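Local structure of malonyl CoA-acyl carrier protein transacylase (Burkholderia pseudomallei 1710b, 3EZO) at residues Phe11-Phe15 / Tyr80-Gln84; Gln90-Gly96 / Lys231-Asn237; Ala126-Ala130 / Leu211-Lys217. The protein probably transfers the malonyl group from malonyl-CoA to the holo acyl carrier protein, yielding malonyl-ACP and free CoA. All blocks are in the same frame, centred on the assembly; numbering follows the deposited sequence.

Contact 1. Residues Phe11-Phe15 / Tyr80-Gln84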
ATOM      1  N   PHE A  11       8.915  -0.148  18.257  1.00 23.17           N
ATOM      2  CA  PHE A  11       9.040  -0.185  16.817  1.00 21.74           C
ATOM      3  C   PHE A  11       7.694  -0.171  16.104  1.00 19.60           C
ATOM      4  O   PHE A  11       6.670  -0.486  16.680  1.00 18.65           O
ATOM      5  CB  PHE A  11       9.917  -1.360  16.352  1.00 22.85           C
ATOM      6  CG  PHE A  11       9.346  -2.707  16.636  1.00 24.44           C
ATOM      7  CD1 PHE A  11       8.684  -3.428  15.641  1.00 25.77           C
ATOM      8  CD2 PHE A  11       9.486  -3.289  17.898  1.00 27.11           C
ATOM      9  CE1 PHE A  11       8.170  -4.711  15.913  1.00 23.26           C
ATOM     10  CE2 PHE A  11       8.965  -4.568  18.157  1.00 24.76           C
ATOM     11  CZ  PHE A  11       8.303  -5.259  17.163  1.00 23.17           C
ATOM     12  N   ALA A  12       7.762   0.239  14.840  1.00 17.47           N
ATOM     13  CA  ALA A  12       6.670   0.232  13.905  1.00 16.42           C
ATOM     14  C   ALA A  12       6.909  -0.800  12.811  1.00 14.67           C
ATOM     15  O   ALA A  12       8.036  -1.034  12.388  1.00 13.49           O
ATOM     16  CB  ALA A  12       6.532   1.612  13.262  1.00 15.44           C
ATOM     17  N   PHE A  13       5.814  -1.380  12.348  1.00 13.58           N
ATOM     18  CA  PHE A  13       5.809  -2.141  11.125  1.00 13.91           C
ATOM     19  C   PHE A  13       5.036  -1.348  10.061  1.00 12.94           C
ATOM     20  O   PHE A  13       3.911  -0.880  10.321  1.00 11.35           O
ATOM     21  CB  PHE A  13       5.164  -3.509  11.362  1.00 14.45           C
ATOM     22  CG  PHE A  13       6.147  -4.606  11.740  1.00 16.79           C
ATOM     23  CD1 PHE A  13       7.320  -4.332  12.421  1.00 19.43           C
ATOM     24  CD2 PHE A  13       5.864  -5.926  11.449  1.00 19.00           C
ATOM     25  CE1 PHE A  13       8.215  -5.377  12.762  1.00 21.43           C
ATOM     26  CE2 PHE A  13       6.756  -6.969  11.798  1.00 18.46           C
ATOM     27  CZ  PHE A  13       7.917  -6.684  12.436  1.00 19.23           C
ATOM     28  N   VAL A  14       5.636  -1.218   8.876  1.00 11.77           N
ATOM     29  CA  VAL A  14       4.938  -0.682   7.709  1.00 11.29           C
ATOM     30  C   VAL A  14       4.822  -1.761   6.626  1.00 11.92           C
ATOM     31  O   VAL A  14       5.783  -2.498   6.372  1.00 12.33           O
ATOM     32  CB  VAL A  14       5.622   0.631   7.193  1.00 11.74           C
ATOM     33  CG1 VAL A  14       5.592   1.695   8.306  1.00 10.70           C
ATOM     34  CG2 VAL A  14       7.082   0.413   6.697  1.00  8.42           C
ATOM     35  N   PHE A  15       3.645  -1.856   5.999  1.00 11.56           N
ATOM     36  CA  PHE A  15       3.311  -2.939   5.063  1.00 11.57           C
ATOM     37  C   PHE A  15       3.151  -2.394   3.619  1.00 11.13           C
ATOM     38  O   PHE A  15       2.445  -1.406   3.387  1.00 11.02           O
ATOM     39  CB  PHE A  15       2.043  -3.655   5.493  1.00 11.53           C
ATOM     40  CG  PHE A  15       2.146  -4.326   6.835  1.00 11.90           C
ATOM     41  CD1 PHE A  15       2.546  -5.652   6.940  1.00 12.40           C
ATOM     42  CD2 PHE A  15       1.852  -3.639   7.989  1.00 11.67           C
ATOM     43  CE1 PHE A  15       2.667  -6.266   8.183  1.00 12.66           C
ATOM     44  CE2 PHE A  15       1.952  -4.256   9.245  1.00 11.87           C
ATOM     45  CZ  PHE A  15       2.331  -5.563   9.339  1.00 13.87           C
ATOM     46  N   TYR A  80       4.593 -11.321   8.387  1.00 12.46           N
ATOM     47  CA  TYR A  80       4.204 -10.936   9.746  1.00 12.62           C
ATOM     48  C   TYR A  80       4.024 -12.158  10.614  1.00 12.47           C
ATOM     49  O   TYR A  80       4.496 -12.174  11.750  1.00 11.98           O
ATOM     50  CB  TYR A  80       2.941 -10.047   9.776  1.00 12.46           C
ATOM     51  CG  TYR A  80       2.644  -9.494  11.174  1.00 14.56           C
ATOM     52  CD1 TYR A  80       3.412  -8.485  11.696  1.00 16.46           C
ATOM     53  CD2 TYR A  80       1.649 -10.037  11.974  1.00 16.83           C
ATOM     54  CE1 TYR A  80       3.185  -7.980  12.957  1.00 18.58           C
ATOM     55  CE2 TYR A  80       1.408  -9.545  13.259  1.00 17.90           C
ATOM     56  CZ  TYR A  80       2.193  -8.525  13.740  1.00 19.98           C
ATOM     57  OH  TYR A  80       2.006  -8.003  14.998  1.00 23.83           O
ATOM     58  N   ARG A  81       3.321 -13.169  10.089  1.00 12.01           N
ATOM     59  CA  ARG A  81       3.127 -14.412  10.810  1.00 12.34           C
ATOM     60  C   ARG A  81       4.494 -15.119  11.082  1.00 12.19           C
ATOM     61  O   ARG A  81       4.679 -15.683  12.146  1.00 12.65           O
ATOM     62  CB  ARG A  81       2.119 -15.331  10.074  1.00 12.79           C
ATOM     63  CG  ARG A  81       0.642 -15.004  10.305  1.00 12.91           C
ATOM     64  CD  ARG A  81      -0.265 -15.921   9.544  1.00 12.83           C
ATOM     65  NE  ARG A  81      -1.687 -15.853   9.902  1.00 11.82           N
ATOM     66  CZ  ARG A  81      -2.656 -16.424   9.190  1.00 15.39           C
ATOM     67  NH1 ARG A  81      -2.371 -17.054   8.063  1.00 18.15           N
ATOM     68  NH2 ARG A  81      -3.926 -16.351   9.546  1.00 14.84           N
ATOM     69  N   ALA A  82       5.444 -15.063  10.151  1.00 12.43           N
ATOM     70  CA  ALA A  82       6.819 -15.618  10.371  1.00 12.13           C
ATOM     71  C   ALA A  82       7.551 -14.878  11.483  1.00 13.14           C
ATOM     72  O   ALA A  82       8.311 -15.467  12.284  1.00 12.45           O
ATOM     73  CB  ALA A  82       7.628 -15.533   9.106  1.00 11.83           C
ATOM     74  N   TRP A  83       7.380 -13.561  11.505  1.00 12.94           N
ATOM     75  CA  TRP A  83       7.952 -12.744  12.569  1.00 13.41           C
ATOM     76  C   TRP A  83       7.449 -13.255  13.931  1.00 14.22           C
ATOM     77  O   TRP A  83       8.232 -13.476  14.834  1.00 14.55           O
ATOM     78  CB  TRP A  83       7.628 -11.268  12.336  1.00 12.98           C
ATOM     79  CG  TRP A  83       7.948 -10.341  13.465  1.00 11.07           C
ATOM     80  CD1 TRP A  83       7.102  -9.927  14.418  1.00 10.81           C
ATOM     81  CD2 TRP A  83       9.196  -9.697  13.724  1.00 10.15           C
ATOM     82  NE1 TRP A  83       7.722  -9.041  15.262  1.00 13.26           N
ATOM     83  CE2 TRP A  83       9.020  -8.892  14.859  1.00 11.61           C
ATOM     84  CE3 TRP A  83      10.449  -9.735  13.116  1.00 10.92           C
ATOM     85  CZ2 TRP A  83      10.036  -8.123  15.392  1.00 11.73           C
ATOM     86  CZ3 TRP A  83      11.460  -8.980  13.636  1.00 13.77           C
ATOM     87  CH2 TRP A  83      11.251  -8.171  14.777  1.00 13.11           C
ATOM     88  N   GLN A  84       6.149 -13.482  14.054  1.00 15.64           N
ATOM     89  CA  GLN A  84       5.552 -13.994  15.297  1.00 16.22           C
ATOM     90  C   GLN A  84       6.039 -15.398  15.679  1.00 17.37           C
ATOM     91  O   GLN A  84       6.350 -15.608  16.867  1.00 17.03           O
ATOM     92  CB  GLN A  84       4.022 -14.033  15.217  1.00 15.99           C
ATOM     93  CG  GLN A  84       3.342 -12.667  15.170  1.00 16.24           C
ATOM     94  CD  GLN A  84       1.853 -12.798  14.895  1.00 17.71           C
ATOM     95  OE1 GLN A  84       1.464 -13.287  13.842  1.00 17.68           O
ATOM     96  NE2 GLN A  84       1.011 -12.361  15.840  1.00 17.09           N
TER

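Contact 2. Residues Gln90-Gly96 / Lys231-Asn237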
ATOM      1  N   GLN A  90       5.113  -7.696  19.167  1.00 18.26           N
ATOM      2  CA  GLN A  90       4.124  -6.914  18.461  1.00 18.25           C
ATOM      3  C   GLN A  90       4.670  -5.496  18.293  1.00 17.18           C
ATOM      4  O   GLN A  90       5.242  -4.955  19.222  1.00 17.07           O
ATOM      5  CB  GLN A  90       2.839  -6.929  19.269  1.00 19.29           C
ATOM      6  CG  GLN A  90       1.598  -6.498  18.518  1.00 20.42           C
ATOM      7  CD  GLN A  90       0.353  -6.606  19.369  1.00 20.98           C
ATOM      8  OE1 GLN A  90       0.204  -5.850  20.338  1.00 22.46           O
ATOM      9  NE2 GLN A  90      -0.570  -7.510  18.997  1.00 19.55           N
ATOM     10  N   PRO A  91       4.573  -4.920  17.083  1.00 15.82           N
ATOM     11  CA  PRO A  91       4.925  -3.521  16.965  1.00 16.06           C
ATOM     12  C   PRO A  91       3.978  -2.639  17.770  1.00 16.04           C
ATOM     13  O   PRO A  91       2.895  -3.070  18.159  1.00 15.34           O
ATOM     14  CB  PRO A  91       4.797  -3.247  15.472  1.00 16.56           C
ATOM     15  CG  PRO A  91       3.814  -4.270  15.007  1.00 15.33           C
ATOM     16  CD  PRO A  91       4.088  -5.476  15.819  1.00 15.42           C
ATOM     17  N   SER A  92       4.406  -1.424  18.076  1.00 16.59           N
ATOM     18  CA  SER A  92       3.556  -0.531  18.859  1.00 17.41           C
ATOM     19  C   SER A  92       2.606   0.292  17.976  1.00 16.99           C
ATOM     20  O   SER A  92       1.633   0.852  18.464  1.00 16.68           O
ATOM     21  CB  SER A  92       4.393   0.380  19.741  1.00 18.16           C
ATOM     22  OG  SER A  92       5.467   0.954  19.024  1.00 24.73           O
ATOM     23  N   ILE A  93       2.921   0.375  16.689  1.00 16.52           N
ATOM     24  CA  ILE A  93       2.129   1.116  15.734  1.00 15.50           C
ATOM     25  C   ILE A  93       2.408   0.562  14.343  1.00 14.17           C
ATOM     26  O   ILE A  93       3.518   0.147  14.051  1.00 13.73           O
ATOM     27  CB  ILE A  93       2.385   2.655  15.833  1.00 15.71           C
ATOM     28  CG1 ILE A  93       1.365   3.441  14.974  1.00 15.44           C
ATOM     29  CG2 ILE A  93       3.798   3.001  15.464  1.00 15.48           C
ATOM     30  CD1 ILE A  93       1.261   4.975  15.375  1.00 13.59           C
ATOM     31  N   VAL A  94       1.371   0.512  13.510  1.00 13.05           N
ATOM     32  CA  VAL A  94       1.501   0.035  12.161  1.00 11.56           C
ATOM     33  C   VAL A  94       0.849   0.995  11.168  1.00 11.04           C
ATOM     34  O   VAL A  94       0.061   1.849  11.558  1.00 10.89           O
ATOM     35  CB  VAL A  94       0.872  -1.343  12.015  1.00 11.68           C
ATOM     36  CG1 VAL A  94       1.676  -2.394  12.870  1.00 10.83           C
ATOM     37  CG2 VAL A  94      -0.615  -1.300  12.424  1.00 11.21           C
ATOM     38  N   ALA A  95       1.225   0.839   9.899  1.00  9.32           N
ATOM     39  CA  ALA A  95       0.619   1.533   8.775  1.00 10.26           C
ATOM     40  C   ALA A  95       0.989   0.727   7.536  1.00 10.33           C
ATOM     41  O   ALA A  95       1.914  -0.116   7.562  1.00 10.40           O
ATOM     42  CB  ALA A  95       1.174   2.982   8.664  1.00  9.24           C
ATOM     43  N   GLY A  96       0.278   0.969   6.453  1.00 10.58           N
ATOM     44  CA  GLY A  96       0.644   0.408   5.141  1.00 11.21           C
ATOM     45  C   GLY A  96       0.216   1.305   3.990  1.00 11.66           C
ATOM     46  O   GLY A  96      -0.708   2.106   4.119  1.00 12.31           O
ATOM     47  N   LYS A 231      -5.986  -3.882  18.118  1.00 16.22           N
ATOM     48  CA  LYS A 231      -5.172  -4.080  19.300  1.00 16.43           C
ATOM     49  C   LYS A 231      -3.831  -3.396  19.144  1.00 16.33           C
ATOM     50  O   LYS A 231      -3.025  -3.393  20.061  1.00 17.17           O
ATOM     51  CB  LYS A 231      -4.978  -5.584  19.540  1.00 16.84           C
ATOM     52  CG  LYS A 231      -4.044  -6.258  18.559  1.00 20.35           C
ATOM     53  CD  LYS A 231      -4.244  -7.824  18.509  1.00 23.58           C
ATOM     54  CE  LYS A 231      -3.430  -8.500  17.361  1.00 22.55           C
ATOM     55  NZ  LYS A 231      -3.851  -9.930  17.176  1.00 21.25           N
ATOM     56  N   ILE A 232      -3.556  -2.857  17.958  1.00 15.59           N
ATOM     57  CA  ILE A 232      -2.359  -2.066  17.722  1.00 14.09           C
ATOM     58  C   ILE A 232      -2.818  -0.790  17.030  1.00 14.20           C
ATOM     59  O   ILE A 232      -3.664  -0.862  16.128  1.00 11.94           O
ATOM     60  CB  ILE A 232      -1.388  -2.740  16.736  1.00 14.35           C
ATOM     61  CG1 ILE A 232      -0.980  -4.141  17.198  1.00 15.93           C
ATOM     62  CG2 ILE A 232      -0.098  -1.891  16.564  1.00 13.87           C
ATOM     63  CD1 ILE A 232      -0.016  -4.821  16.197  1.00 13.36           C
ATOM     64  N   SER A 233      -2.231   0.354  17.390  1.00 13.20           N
ATOM     65  CA  SER A 233      -2.581   1.609  16.716  1.00 13.35           C
ATOM     66  C   SER A 233      -2.271   1.508  15.228  1.00 12.84           C
ATOM     67  O   SER A 233      -1.167   1.112  14.855  1.00 13.68           O
ATOM     68  CB  SER A 233      -1.786   2.764  17.332  1.00 13.75           C
ATOM     69  OG  SER A 233      -2.180   2.923  18.680  1.00 17.04           O
ATOM     70  N   VAL A 234      -3.249   1.847  14.389  1.00 12.09           N
ATOM     71  CA  VAL A 234      -3.057   1.960  12.949  1.00 10.97           C
ATOM     72  C   VAL A 234      -3.223   3.439  12.546  1.00 11.31           C
ATOM     73  O   VAL A 234      -4.227   4.064  12.839  1.00 11.44           O
ATOM     74  CB  VAL A 234      -4.092   1.096  12.190  1.00 10.32           C
ATOM     75  CG1 VAL A 234      -3.881   1.140  10.736  1.00  8.61           C
ATOM     76  CG2 VAL A 234      -4.153  -0.396  12.758  1.00  8.58           C
ATOM     77  N   VAL A 235      -2.241   3.997  11.859  1.00 11.56           N
ATOM     78  CA  VAL A 235      -2.373   5.333  11.290  1.00 10.82           C
ATOM     79  C   VAL A 235      -2.798   5.227   9.811  1.00 10.49           C
ATOM     80  O   VAL A 235      -2.182   4.517   9.022  1.00 11.04           O
ATOM     81  CB  VAL A 235      -1.095   6.206  11.576  1.00 11.32           C
ATOM     82  CG1 VAL A 235       0.214   5.614  11.052  1.00 13.34           C
ATOM     83  CG2 VAL A 235      -1.319   7.630  11.076  1.00 11.00           C
ATOM     84  N   ASN A 236      -3.907   5.867   9.452  1.00 10.46           N
ATOM     85  CA  ASN A 236      -4.472   5.689   8.103  1.00  9.67           C
ATOM     86  C   ASN A 236      -3.904   6.638   7.063  1.00  9.66           C
ATOM     87  O   ASN A 236      -3.404   7.734   7.370  1.00  9.49           O
ATOM     88  CB  ASN A 236      -6.025   5.625   8.109  1.00  9.53           C
ATOM     89  CG  ASN A 236      -6.707   6.899   8.616  1.00  9.14           C
ATOM     90  OD1 ASN A 236      -6.258   8.000   8.370  1.00 10.33           O
ATOM     91  ND2 ASN A 236      -7.816   6.724   9.306  1.00  4.01           N
ATOM     92  N   ASN A 237      -3.956   6.199   5.814  1.00  9.52           N
ATOM     93  CA  ASN A 237      -3.393   6.937   4.699  1.00  9.25           C
ATOM     94  C   ASN A 237      -4.159   8.226   4.430  1.00  9.37           C
ATOM     95  O   ASN A 237      -3.586   9.225   4.061  1.00 10.20           O
ATOM     96  CB  ASN A 237      -3.479   6.113   3.424  1.00  9.20           C
ATOM     97  CG  ASN A 237      -2.533   4.928   3.379  1.00  8.63           C
ATOM     98  OD1 ASN A 237      -2.685   4.065   2.517  1.00 11.16           O
ATOM     99  ND2 ASN A 237      -1.541   4.898   4.237  1.00  9.14           N
TER
HETATM  100  O   HOH W   1      -0.431   0.189  19.849  1.00 14.92           O
HETATM  101  O   HOH W   2      -1.954   2.825   6.883  1.00  8.07           O

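Contact 3. Residues Ala126-Ala130 / Leu211-Lys217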
ATOM      1  N   ALA A 126     -13.161  -3.271  -7.990  1.00 11.99           N
ATOM      2  CA  ALA A 126     -13.770  -1.968  -7.877  1.00 12.04           C
ATOM      3  C   ALA A 126     -12.918  -0.843  -8.448  1.00 12.03           C
ATOM      4  O   ALA A 126     -13.403  -0.018  -9.188  1.00 11.84           O
ATOM      5  CB  ALA A 126     -14.111  -1.666  -6.379  1.00 11.15           C
ATOM      6  N   MET A 127     -11.664  -0.775  -8.029  1.00 12.17           N
ATOM      7  CA  MET A 127     -10.759   0.274  -8.459  1.00 12.45           C
ATOM      8  C   MET A 127     -10.435   0.194  -9.978  1.00 13.95           C
ATOM      9  O   MET A 127     -10.273   1.226 -10.662  1.00 13.11           O
ATOM     10  CB  MET A 127      -9.473   0.219  -7.649  1.00 11.90           C
ATOM     11  CG  MET A 127      -9.662   0.483  -6.116  1.00 10.68           C
ATOM     12  SD  MET A 127      -8.045   0.387  -5.271  1.00 14.09           S
ATOM     13  CE  MET A 127      -7.328   1.937  -5.733  1.00 11.71           C
ATOM     14  N   GLN A 128     -10.371  -1.028 -10.505  1.00 13.98           N
ATOM     15  CA  GLN A 128     -10.027  -1.210 -11.913  1.00 14.82           C
ATOM     16  C   GLN A 128     -11.208  -0.856 -12.841  1.00 14.34           C
ATOM     17  O   GLN A 128     -11.000  -0.537 -13.987  1.00 15.69           O
ATOM     18  CB  GLN A 128      -9.513  -2.641 -12.143  1.00 15.08           C
ATOM     19  CG  GLN A 128      -8.992  -2.922 -13.543  1.00 20.71           C
ATOM     20  CD  GLN A 128      -7.795  -2.052 -13.904  1.00 25.11           C
ATOM     21  OE1 GLN A 128      -7.777  -1.477 -15.006  1.00 28.58           O
ATOM     22  NE2 GLN A 128      -6.819  -1.895 -12.966  1.00 22.74           N
ATOM     23  N   THR A 129     -12.448  -0.950 -12.359  1.00 13.81           N
ATOM     24  CA  THR A 129     -13.601  -0.696 -13.186  1.00 13.49           C
ATOM     25  C   THR A 129     -14.429   0.565 -12.825  1.00 13.79           C
ATOM     26  O   THR A 129     -15.566   0.723 -13.306  1.00 14.67           O
ATOM     27  CB  THR A 129     -14.482  -1.916 -13.130  1.00 13.53           C
ATOM     28  OG1 THR A 129     -14.922  -2.112 -11.791  1.00 12.07           O
ATOM     29  CG2 THR A 129     -13.684  -3.161 -13.613  1.00 13.59           C
ATOM     30  N   ALA A 130     -13.888   1.446 -11.983  1.00 13.42           N
ATOM     31  CA  ALA A 130     -14.620   2.645 -11.552  1.00 13.54           C
ATOM     32  C   ALA A 130     -14.887   3.577 -12.742  1.00 14.51           C
ATOM     33  O   ALA A 130     -15.985   4.124 -12.866  1.00 14.90           O
ATOM     34  CB  ALA A 130     -13.882   3.381 -10.462  1.00 11.79           C
ATOM     35  N   LEU A 211     -12.079   8.146  -8.991  1.00 11.10           N
ATOM     36  CA  LEU A 211     -12.364   6.814  -8.500  1.00 11.62           C
ATOM     37  C   LEU A 211     -13.515   6.748  -7.498  1.00 12.54           C
ATOM     38  O   LEU A 211     -13.704   5.705  -6.889  1.00 13.25           O
ATOM     39  CB  LEU A 211     -11.096   6.158  -7.928  1.00 11.27           C
ATOM     40  CG  LEU A 211     -10.798   4.780  -8.558  1.00 10.07           C
ATOM     41  CD1 LEU A 211     -10.230   4.904  -9.983  1.00  8.91           C
ATOM     42  CD2 LEU A 211      -9.848   3.957  -7.703  1.00  6.68           C
ATOM     43  N   LYS A 212     -14.317   7.815  -7.341  1.00 12.65           N
ATOM     44  CA  LYS A 212     -15.426   7.776  -6.392  1.00 12.76           C
ATOM     45  C   LYS A 212     -16.308   6.521  -6.510  1.00 12.50           C
ATOM     46  O   LYS A 212     -16.806   6.023  -5.487  1.00 10.98           O
ATOM     47  CB  LYS A 212     -16.319   9.004  -6.552  1.00 14.18           C
ATOM     48  CG  LYS A 212     -17.627   8.963  -5.762  1.00 14.61           C
ATOM     49  CD  LYS A 212     -18.561  10.092  -6.161  1.00 19.09           C
ATOM     50  CE  LYS A 212     -19.936  10.013  -5.492  1.00 19.81           C
ATOM     51  NZ  LYS A 212     -20.773   8.872  -5.865  1.00 17.20           N
ATOM     52  N   PRO A 213     -16.559   6.035  -7.754  1.00 13.06           N
ATOM     53  CA  PRO A 213     -17.426   4.860  -7.841  1.00 12.60           C
ATOM     54  C   PRO A 213     -16.838   3.634  -7.144  1.00 12.08           C
ATOM     55  O   PRO A 213     -17.571   2.865  -6.587  1.00 13.15           O
ATOM     56  CB  PRO A 213     -17.593   4.651  -9.354  1.00 13.44           C
ATOM     57  CG  PRO A 213     -17.307   6.039  -9.982  1.00 13.58           C
ATOM     58  CD  PRO A 213     -16.335   6.686  -9.075  1.00 13.17           C
ATOM     59  N   ALA A 214     -15.518   3.519  -7.079  1.00 11.42           N
ATOM     60  CA  ALA A 214     -14.884   2.434  -6.360  1.00 10.71           C
ATOM     61  C   ALA A 214     -15.169   2.575  -4.863  1.00 11.15           C
ATOM     62  O   ALA A 214     -15.480   1.578  -4.197  1.00  9.73           O
ATOM     63  CB  ALA A 214     -13.364   2.414  -6.649  1.00 10.07           C
ATOM     64  N   SER A 215     -15.063   3.803  -4.347  1.00 10.33           N
ATOM     65  CA  SER A 215     -15.401   4.074  -2.949  1.00 11.64           C
ATOM     66  C   SER A 215     -16.828   3.650  -2.635  1.00 11.91           C
ATOM     67  O   SER A 215     -17.095   3.074  -1.579  1.00 10.33           O
ATOM     68  CB  SER A 215     -15.219   5.572  -2.592  1.00 11.23           C
ATOM     69  OG  SER A 215     -13.848   5.893  -2.608  1.00 11.08           O
ATOM     70  N   ASP A 216     -17.744   3.921  -3.561  1.00 13.44           N
ATOM     71  CA  ASP A 216     -19.136   3.580  -3.327  1.00 14.43           C
ATOM     72  C   ASP A 216     -19.352   2.069  -3.237  1.00 14.77           C
ATOM     73  O   ASP A 216     -20.097   1.610  -2.390  1.00 14.93           O
ATOM     74  CB  ASP A 216     -20.027   4.175  -4.425  1.00 15.26           C
ATOM     75  CG  ASP A 216     -20.071   5.698  -4.357  1.00 18.25           C
ATOM     76  OD1 ASP A 216     -19.957   6.223  -3.228  1.00 19.41           O
ATOM     77  OD2 ASP A 216     -20.183   6.351  -5.415  1.00 20.76           O
ATOM     78  N   LYS A 217     -18.694   1.310  -4.104  1.00 14.45           N
ATOM     79  CA  LYS A 217     -18.774  -0.155  -4.062  1.00 14.81           C
ATOM     80  C   LYS A 217     -18.129  -0.699  -2.774  1.00 13.45           C
ATOM     81  O   LYS A 217     -18.655  -1.614  -2.147  1.00 11.48           O
ATOM     82  CB  LYS A 217     -18.081  -0.747  -5.295  1.00 15.80           C
ATOM     83  CG  LYS A 217     -18.818  -0.517  -6.613  1.00 18.74           C
ATOM     84  CD  LYS A 217     -17.928  -1.012  -7.816  1.00 24.85           C
ATOM     85  CE  LYS A 217     -16.666  -0.066  -8.018  1.00 27.75           C
ATOM     86  NZ  LYS A 217     -16.007   0.102  -9.392  1.00 25.52           N
TER

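Contact 1. Residues Phe11-Phe15 / Tyr80-Gln84
F11, F13 and F15 of strand 11-15 meet Y80 and W83 of helix 80-84, whose axis runs roughly antiparallel to the strand at 150° and passes 12.3 Å from it. Aromatic rings bridge this gap. F13 is central and reaches both helix residues. Its edge is turned to the indole of W83 in an edge-to-face pair. F13 CZ stands over the centre of one indole face, 3.5 Å from W83 CE2. The other contact of F13 is at the Y80 rim, where F13 CD2 lies in the plane of the phenol ring, 3.6 Å from Y80 CD1. F15 directs its own edge to the Y80 face in an offset edge-to-face pair, with centroids 6.0 Å apart. The F11 and W83 side chains pass in opposite senses and touch obliquely, F11 CZ to W83 CZ2 3.8 Å. Y80 and W83 both hold CG opposite the backbone N (chi1 -172° and 170°), which carries their rings to the sheet. The indole N-H is used by A89 O. The result is a buried aromatic cluster joining helix to sheet. Strand 277-281 also touches all three phenylalanines. Helix 99-107 packs on F15 and Y80, and helix 306-314 packs on W83.

Contact 2. Residues Gln90-Gly96 / Lys231-Asn237
The Q90 side-chain amide has I232 over one face, with I232 CG1 3.5 Å from Q90 CD, while the K231 chain passes NE2 obliquely, K231 CE to Q90 NE2 3.4 Å. The Q90 chain is extended with CG opposite the backbone N (chi1 -164°), and this sets the amide plane over I232 CG1. Y80 also touches Q90 and I232. At the other end, the N237 amide gives ND2 to G96 O at 2.9 Å. This bond is bent: the oxygen lies 17° out of the amide plane, and the donor is tilted from the carbonyl plane.

Between these ends the segments run parallel. V94 N donates to S233 O at 2.9 Å, and V94 O accepts from V235 N at 3.2 Å. Beside these bonds V94 CG2 meets V234 CG2 at 3.7 Å. A95 CB rests on V235 CG1. Water takes over where direct pairing stops. One water links S92 O with S233 N, and another accepts from G96 N where the chains part.

G96 begins a GxSxG sequence consistent with a nucleophile elbow, and S98 is a predicted active-site residue. N237 OD1 accepts from S98 N and from Q256 NE2. N237 thus holds G96 O through ND2 and S98 N through OD1, two positions apart in the chain. It probably helps to set the position of S98.

Contact 3. Residues Ala126-Ala130 / Leu211-Lys217
A126, M127 and A130 pack against L211, A214 and K217 in a helix-helix contact of the acyl transferase domain. The last turn of helix 113-128 meets the first turns of helix 212-223. Small residues let the backbones come close: A126 and A214 have CA atoms 4.8 Å apart. A214 CB sits in the dip between A126, M127 and A130, 3.5 Å from A126 O. A130 turns its methyl into the start of the second helix, where it meets L211, P213 and A214.

L211 is at the N-cap position. Its chi1 of -126° is not staggered. Both branches of the leucine lie against M127. L211 CD1 lies by the backbone oxygen of M127, and L211 CD2 is 3.8 Å from M127 CB. M127 CE touches that same methyl. The methionine is straight as far as SD and then bends at chi3 (76°), which brings CE back against the leucine. The side chain of M127 also packs on F206 and Q69. It lies about 4 Å from the side chain of H207, a predicted active-site residue, so this packing borders the probable catalytic site.

K217 makes the polar link. Its chain is bent at chi3 (-70°) and runs back over A126. K217 CE is pressed to A126 CB at 3.4 Å, tighter than usual. The ammonium would probably be favoured by the carbonyl end of helix 113-128. T129 OG1 has its stronger partner in Q125 O and is only a weak acceptor for K217 NZ, at 3.4 Å. The main bond is K217 NZ to A126 O at 2.6 Å, made in the carbonyl plane on a lone pair of the oxygen.

In the fold
From the N terminus, strand 11-15 is the first part of the parallel sheet. Contact 1 closes the first loop when helix 65-85 returns to it. The chain then enters strand 93-96, next to strand 11-15 in the sheet. Contact 2 opens there and closes only at strand 233-234, on the far side of strand 93-96. Contacts 1 and 2 are thus in series but touch, with probable backbone hydrogen bonds between F11 O and S92 N and between F15 N and A95 O. Contact 3 is nested inside the loop of contact 2. It joins helices 113-128 and 212-223 across an excursion that includes the antiparallel sheet. Its centre is about 25 Å from that of contact 2.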